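Nucleoporin NUP82 (Chaetomium thermophilum, PDB 5CWW) probably serves as a structural component of the nuclear pore complex, and is represented here by the N-terminal beta-propeller part of a longer chain with a coiled coil. Local coordinates at residues Val137-Leu142 with Trp202-Ala207; Arg118-Ser123 with Asp127-Leu132. All blocks are in the same frame, centred on the assembly; numbering follows the deposited sequence.

Contact 1: Val137-Leu142 with Trp202-Ala207; sequences VHICIL and WELSTA
Ile139 and Ile141 of strand 137-141 face Leu204 and Thr206, which lie in the loop just after strand 198-203. The backbones stay well apart, with the CA atoms of Ile139 and Leu204 9.4 Å from each other and those of Ile141 and Thr206 8.9 Å, and no hydrogen bond joins the two segments. Side chains alone bridge the gap. Ile139 and Leu204 reach toward each other tip to tip: CD1 of Leu204 comes up against the fork of the isoleucine, 4.0 Å from Ile139 CG1 and 4.1 Å from Ile139 CG2. Two places along, a methyl-to-methyl touch of 3.9 Å joins Ile141 CD1 to Thr206 CG2, the two side chains crossing at a slant. With chi1 at 60°, Thr206 holds CG2 anti to its own carbonyl carbon, and this branch, rather than the hydroxyl, meets the isoleucine. The contact is small, 126 Å² in all, and runs from buried at Ile139 and Leu204 to exposed at Thr206. Phe212 of helix 210-213 packs on both Ile139 and Leu204, while Phe128 touches both Ile141 and Thr206. A strand of one sheet touching, through a few apolar groups, the loop that leaves the next is consistent with neighbouring beta-propeller blades.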
loop_
_atom_site.group_PDB
_atom_site.type_symbol
_atom_site.label_atom_id
_atom_site.label_comp_id
_atom_site.label_asym_id
_atom_site.label_seq_id
_atom_site.Cartn_x
_atom_site.Cartn_y
_atom_site.Cartn_z
ATOM N N VAL B 137 6.651 14.774 -2.489
ATOM C CA VAL B 137 5.307 14.758 -3.056
ATOM C C VAL B 137 4.823 16.183 -3.304
ATOM O O VAL B 137 4.771 17.000 -2.383
ATOM C CB VAL B 137 4.303 14.040 -2.130
ATOM C CG1 VAL B 137 2.922 13.973 -2.778
ATOM C CG2 VAL B 137 4.790 12.640 -1.789
ATOM N N HIS B 138 4.479 16.474 -4.556
ATOM C CA HIS B 138 3.863 17.746 -4.914
ATOM C C HIS B 138 2.459 17.516 -5.462
ATOM O O HIS B 138 2.202 16.511 -6.122
ATOM C CB HIS B 138 4.703 18.492 -5.949
ATOM C CG HIS B 138 5.999 19.014 -5.414
ATOM N ND1 HIS B 138 7.107 18.214 -5.231
ATOM C CD2 HIS B 138 6.365 20.258 -5.023
ATOM C CE1 HIS B 138 8.099 18.943 -4.753
ATOM N NE2 HIS B 138 7.674 20.187 -4.618
ATOM N N ILE B 139 1.559 18.453 -5.180
ATOM C CA ILE B 139 0.207 18.418 -5.721
ATOM C C ILE B 139 0.056 19.516 -6.761
ATOM O O ILE B 139 0.171 20.701 -6.447
ATOM C CB ILE B 139 -0.859 18.604 -4.627
ATOM C CG1 ILE B 139 -0.651 17.597 -3.492
ATOM C CG2 ILE B 139 -2.264 18.482 -5.221
ATOM C CD1 ILE B 139 -0.702 16.150 -3.924
ATOM N N CYS B 140 -0.197 19.113 -8.002
ATOM C CA CYS B 140 -0.392 20.062 -9.086
ATOM C C CYS B 140 -1.870 20.354 -9.283
ATOM O O CYS B 140 -2.667 19.447 -9.525
ATOM C CB CYS B 140 0.210 19.532 -10.387
ATOM S SG CYS B 140 0.030 20.669 -11.790
ATOM N N ILE B 141 -2.231 21.626 -9.166
ATOM C CA ILE B 141 -3.570 22.077 -9.504
ATOM C C ILE B 141 -3.651 22.146 -11.020
ATOM O O ILE B 141 -3.132 23.076 -11.635
ATOM C CB ILE B 141 -3.896 23.451 -8.886
ATOM C CG1 ILE B 141 -3.539 23.465 -7.395
ATOM C CG2 ILE B 141 -5.364 23.798 -9.094
ATOM C CD1 ILE B 141 -4.167 22.346 -6.590
ATOM N N LEU B 142 -4.292 21.150 -11.619
ATOM C CA LEU B 142 -4.310 21.025 -13.071
ATOM C C LEU B 142 -4.984 22.232 -13.717
ATOM O O LEU B 142 -6.026 22.688 -13.251
ATOM C CB LEU B 142 -5.011 19.729 -13.481
ATOM C CG LEU B 142 -4.305 18.452 -13.015
ATOM C CD1 LEU B 142 -5.110 17.217 -13.390
ATOM C CD2 LEU B 142 -2.897 18.361 -13.600
ATOM N N TRP B 202 -4.114 12.929 4.000
ATOM C CA TRP B 202 -4.119 14.375 3.783
ATOM C C TRP B 202 -5.449 14.794 3.178
ATOM O O TRP B 202 -5.878 14.226 2.174
ATOM C CB TRP B 202 -2.980 14.799 2.854
ATOM C CG TRP B 202 -1.667 14.135 3.132
ATOM C CD1 TRP B 202 -1.303 12.862 2.792
ATOM C CD2 TRP B 202 -0.531 14.714 3.786
ATOM N NE1 TRP B 202 -0.016 12.612 3.202
ATOM C CE2 TRP B 202 0.481 13.733 3.815
ATOM C CE3 TRP B 202 -0.273 15.966 4.353
ATOM C CZ2 TRP B 202 1.729 13.966 4.389
ATOM C CZ3 TRP B 202 0.968 16.194 4.924
ATOM C CH2 TRP B 202 1.952 15.200 4.937
ATOM N N GLU B 203 -6.097 15.786 3.784
ATOM C CA GLU B 203 -7.369 16.296 3.279
ATOM C C GLU B 203 -7.190 17.715 2.757
ATOM O O GLU B 203 -7.201 18.682 3.520
ATOM C CB GLU B 203 -8.431 16.240 4.375
ATOM C CG GLU B 203 -8.727 14.813 4.831
ATOM C CD GLU B 203 -9.740 14.744 5.952
ATOM O OE1 GLU B 203 -10.848 15.296 5.795
ATOM O OE2 GLU B 203 -9.421 14.139 6.997
ATOM N N LEU B 204 -7.037 17.825 1.442
ATOM C CA LEU B 204 -6.543 19.046 0.816
ATOM C C LEU B 204 -7.614 20.102 0.572
ATOM O O LEU B 204 -8.739 19.796 0.176
ATOM C CB LEU B 204 -5.864 18.704 -0.512
ATOM C CG LEU B 204 -4.832 17.577 -0.444
ATOM C CD1 LEU B 204 -4.267 17.293 -1.825
ATOM C CD2 LEU B 204 -3.718 17.920 0.536
ATOM N N SER B 205 -7.238 21.353 0.818
ATOM C CA SER B 205 -8.061 22.503 0.479
ATOM C C SER B 205 -7.148 23.640 0.038
ATOM O O SER B 205 -6.262 24.061 0.783
ATOM C CB SER B 205 -8.924 22.935 1.662
ATOM O OG SER B 205 -9.643 24.120 1.359
ATOM N N THR B 206 -7.367 24.133 -1.175
ATOM C CA THR B 206 -6.521 25.177 -1.740
ATOM C C THR B 206 -6.684 26.507 -1.006
ATOM O O THR B 206 -5.905 27.436 -1.218
ATOM C CB THR B 206 -6.824 25.390 -3.233
ATOM O OG1 THR B 206 -8.196 25.769 -3.399
ATOM C CG2 THR B 206 -6.553 24.115 -4.015
ATOM N N ALA B 207 -7.693 26.590 -0.145
ATOM C CA ALA B 207 -7.962 27.802 0.621
ATOM C C ALA B 207 -7.277 27.775 1.991
ATOM O O ALA B 207 -7.457 28.690 2.797
ATOM C CB ALA B 207 -9.462 27.992 0.786
#

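Contact 2: Arg118-Ser123 with Asp127-Leu132; sequences RQLVMS and DFLAVL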
loop_
_atom_site.group_PDB
_atom_site.type_symbol
_atom_site.label_atom_id
_atom_site.label_comp_id
_atom_site.label_asym_id
_atom_site.label_seq_id
_atom_site.Cartn_x
_atom_site.Cartn_y
_atom_site.Cartn_z
ATOM N N ARG B 118 8.839 10.043 -10.416
ATOM C CA ARG B 118 8.688 8.592 -10.401
ATOM C C ARG B 118 7.244 8.184 -10.656
ATOM O O ARG B 118 6.986 7.187 -11.333
ATOM C CB ARG B 118 9.161 8.021 -9.064
ATOM C CG ARG B 118 10.655 8.165 -8.816
ATOM C CD ARG B 118 11.455 7.176 -9.644
ATOM N NE ARG B 118 12.891 7.308 -9.415
ATOM C CZ ARG B 118 13.543 6.763 -8.391
ATOM N NH1 ARG B 118 12.892 6.044 -7.486
ATOM N NH2 ARG B 118 14.851 6.938 -8.273
ATOM N N GLN B 119 6.307 8.954 -10.109
ATOM C CA GLN B 119 4.892 8.613 -10.206
ATOM C C GLN B 119 4.003 9.836 -10.403
ATOM O O GLN B 119 4.231 10.891 -9.805
ATOM C CB GLN B 119 4.433 7.870 -8.947
ATOM C CG GLN B 119 5.284 6.672 -8.560
ATOM C CD GLN B 119 4.615 5.812 -7.503
ATOM O OE1 GLN B 119 3.451 5.432 -7.640
ATOM N NE2 GLN B 119 5.346 5.512 -6.434
ATOM N N LEU B 120 2.992 9.670 -11.251
ATOM C CA LEU B 120 1.908 10.635 -11.400
ATOM C C LEU B 120 0.596 9.939 -11.066
ATOM O O LEU B 120 0.284 8.900 -11.650
ATOM C CB LEU B 120 1.857 11.199 -12.820
ATOM C CG LEU B 120 3.129 11.860 -13.351
ATOM C CD1 LEU B 120 2.943 12.251 -14.812
ATOM C CD2 LEU B 120 3.495 13.072 -12.513
ATOM N N VAL B 121 -0.172 10.502 -10.137
ATOM C CA VAL B 121 -1.445 9.904 -9.747
ATOM C C VAL B 121 -2.581 10.912 -9.867
ATOM O O VAL B 121 -2.671 11.865 -9.093
ATOM C CB VAL B 121 -1.407 9.366 -8.303
ATOM C CG1 VAL B 121 -2.654 8.538 -8.020
ATOM C CG2 VAL B 121 -0.156 8.526 -8.077
ATOM N N MET B 122 -3.450 10.678 -10.845
ATOM C CA MET B 122 -4.606 11.530 -11.087
ATOM C C MET B 122 -5.626 11.368 -9.970
ATOM O O MET B 122 -5.855 10.259 -9.490
ATOM C CB MET B 122 -5.245 11.181 -12.435
ATOM C CG MET B 122 -6.324 12.151 -12.895
ATOM S SD MET B 122 -5.711 13.817 -13.218
ATOM C CE MET B 122 -4.582 13.517 -14.578
ATOM N N SER B 123 -6.253 12.470 -9.573
ATOM C CA SER B 123 -7.283 12.429 -8.540
ATOM C C SER B 123 -8.602 11.980 -9.164
ATOM O O SER B 123 -8.740 11.991 -10.385
ATOM C CB SER B 123 -7.427 13.797 -7.870
ATOM O OG SER B 123 -7.994 14.744 -8.754
ATOM N N ASP B 127 -8.926 16.923 -11.126
ATOM C CA ASP B 127 -8.556 18.329 -10.982
ATOM C C ASP B 127 -7.205 18.476 -10.277
ATOM O O ASP B 127 -6.505 19.469 -10.477
ATOM C CB ASP B 127 -9.640 19.094 -10.217
ATOM C CG ASP B 127 -10.080 18.383 -8.951
ATOM O OD1 ASP B 127 -9.714 17.201 -8.764
ATOM O OD2 ASP B 127 -10.800 19.005 -8.144
ATOM N N PHE B 128 -6.845 17.486 -9.460
ATOM C CA PHE B 128 -5.543 17.458 -8.791
ATOM C C PHE B 128 -4.671 16.327 -9.331
ATOM O O PHE B 128 -5.171 15.256 -9.680
ATOM C CB PHE B 128 -5.699 17.281 -7.274
ATOM C CG PHE B 128 -6.326 18.456 -6.565
ATOM C CD1 PHE B 128 -6.717 19.592 -7.253
ATOM C CD2 PHE B 128 -6.511 18.417 -5.191
ATOM C CE1 PHE B 128 -7.290 20.659 -6.587
ATOM C CE2 PHE B 128 -7.079 19.480 -4.521
ATOM C CZ PHE B 128 -7.469 20.604 -5.220
ATOM N N LEU B 129 -3.365 16.571 -9.381
ATOM C CA LEU B 129 -2.399 15.563 -9.808
ATOM C C LEU B 129 -1.269 15.437 -8.788
ATOM O O LEU B 129 -0.537 16.398 -8.538
ATOM C CB LEU B 129 -1.827 15.910 -11.183
ATOM C CG LEU B 129 -0.817 14.920 -11.768
ATOM C CD1 LEU B 129 -1.496 13.603 -12.129
ATOM C CD2 LEU B 129 -0.121 15.515 -12.980
ATOM N N ALA B 130 -1.136 14.251 -8.203
ATOM C CA ALA B 130 -0.058 13.975 -7.262
ATOM C C ALA B 130 1.224 13.663 -8.026
ATOM O O ALA B 130 1.221 12.837 -8.939
ATOM C CB ALA B 130 -0.430 12.823 -6.344
ATOM N N VAL B 131 2.311 14.332 -7.649
ATOM C CA VAL B 131 3.592 14.216 -8.342
ATOM C C VAL B 131 4.678 13.745 -7.382
ATOM O O VAL B 131 5.072 14.474 -6.471
ATOM C CB VAL B 131 4.019 15.560 -8.968
ATOM C CG1 VAL B 131 5.322 15.404 -9.745
ATOM C CG2 VAL B 131 2.922 16.094 -9.876
ATOM N N LEU B 132 5.156 12.524 -7.596
ATOM C CA LEU B 132 6.088 11.879 -6.678
ATOM C C LEU B 132 7.487 11.717 -7.254
ATOM O O LEU B 132 7.663 11.266 -8.386
ATOM C CB LEU B 132 5.568 10.501 -6.271
ATOM C CG LEU B 132 4.479 10.428 -5.203
ATOM C CD1 LEU B 132 3.177 11.043 -5.687
ATOM C CD2 LEU B 132 4.270 8.979 -4.783
HETATM O O HOH W 1 -10.331 14.847 -7.451
#
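Strands 119-122 and 128-132 run antiparallel at 162°, their axes 4.7 Å apart at closest approach, and paired backbone bonds join Gln119 to Leu132 and Val121 to Ala130. At the start of the first strand, Leu132 O accepts from two donors, Arg118 N at 2.6 Å in the carbonyl plane and Gln119 N at 3.2 Å, tilted 27° from it: a classic beta bulge. Gln119 lies obliquely across Leu132, its NE2 4.0 Å from Leu132 CD2 while bonding to the carbonyl of Val176. On the same face Val121 CB meets Ala130 CB. This hairpin supplies the first two strands of a four-stranded antiparallel propeller blade, with Leu120, Met122, Leu129 and Val131 on its other face. There Leu120 CD2 lies beside both methyls of Val131, 4.1 Å from CG1 and from CG2. The Met122 chain, bent at chi2 and chi3, crosses Leu129 at about a right angle and sets CE 3.9 Å from Leu129 CD1. Toward the turn, Ser123 N bonds to Phe128 O at 3.0 Å, and a water lies between Ser123 OG and Asp127 OD1, within hydrogen-bonding distance of both. Asp127 OD2 turns to His188 NE2, and the His188 ring stacks on Phe128.

Contact 2 comes first along the chain and closes before contact 1 opens; their centres lie 10 Å apart on the same side of the chain's centre. Both reach the sheet ordered 119-122, 128-132, 137-141, 160-162. Contact 2 pairs its first two strands, whereas contact 1 takes the third across to the loop that follows strand 198-203 of the next sheet. Strands 128-132 and 137-141 connect them through probable backbone hydrogen bonds, from Val131 N to His138 O and from Cys140 N to Leu129 O. Ile141 also packs on Phe128 and Leu142 on Met122, so side chains as well as backbone join the two contacts. Together they show pairing within one propeller blade and packing onto the next.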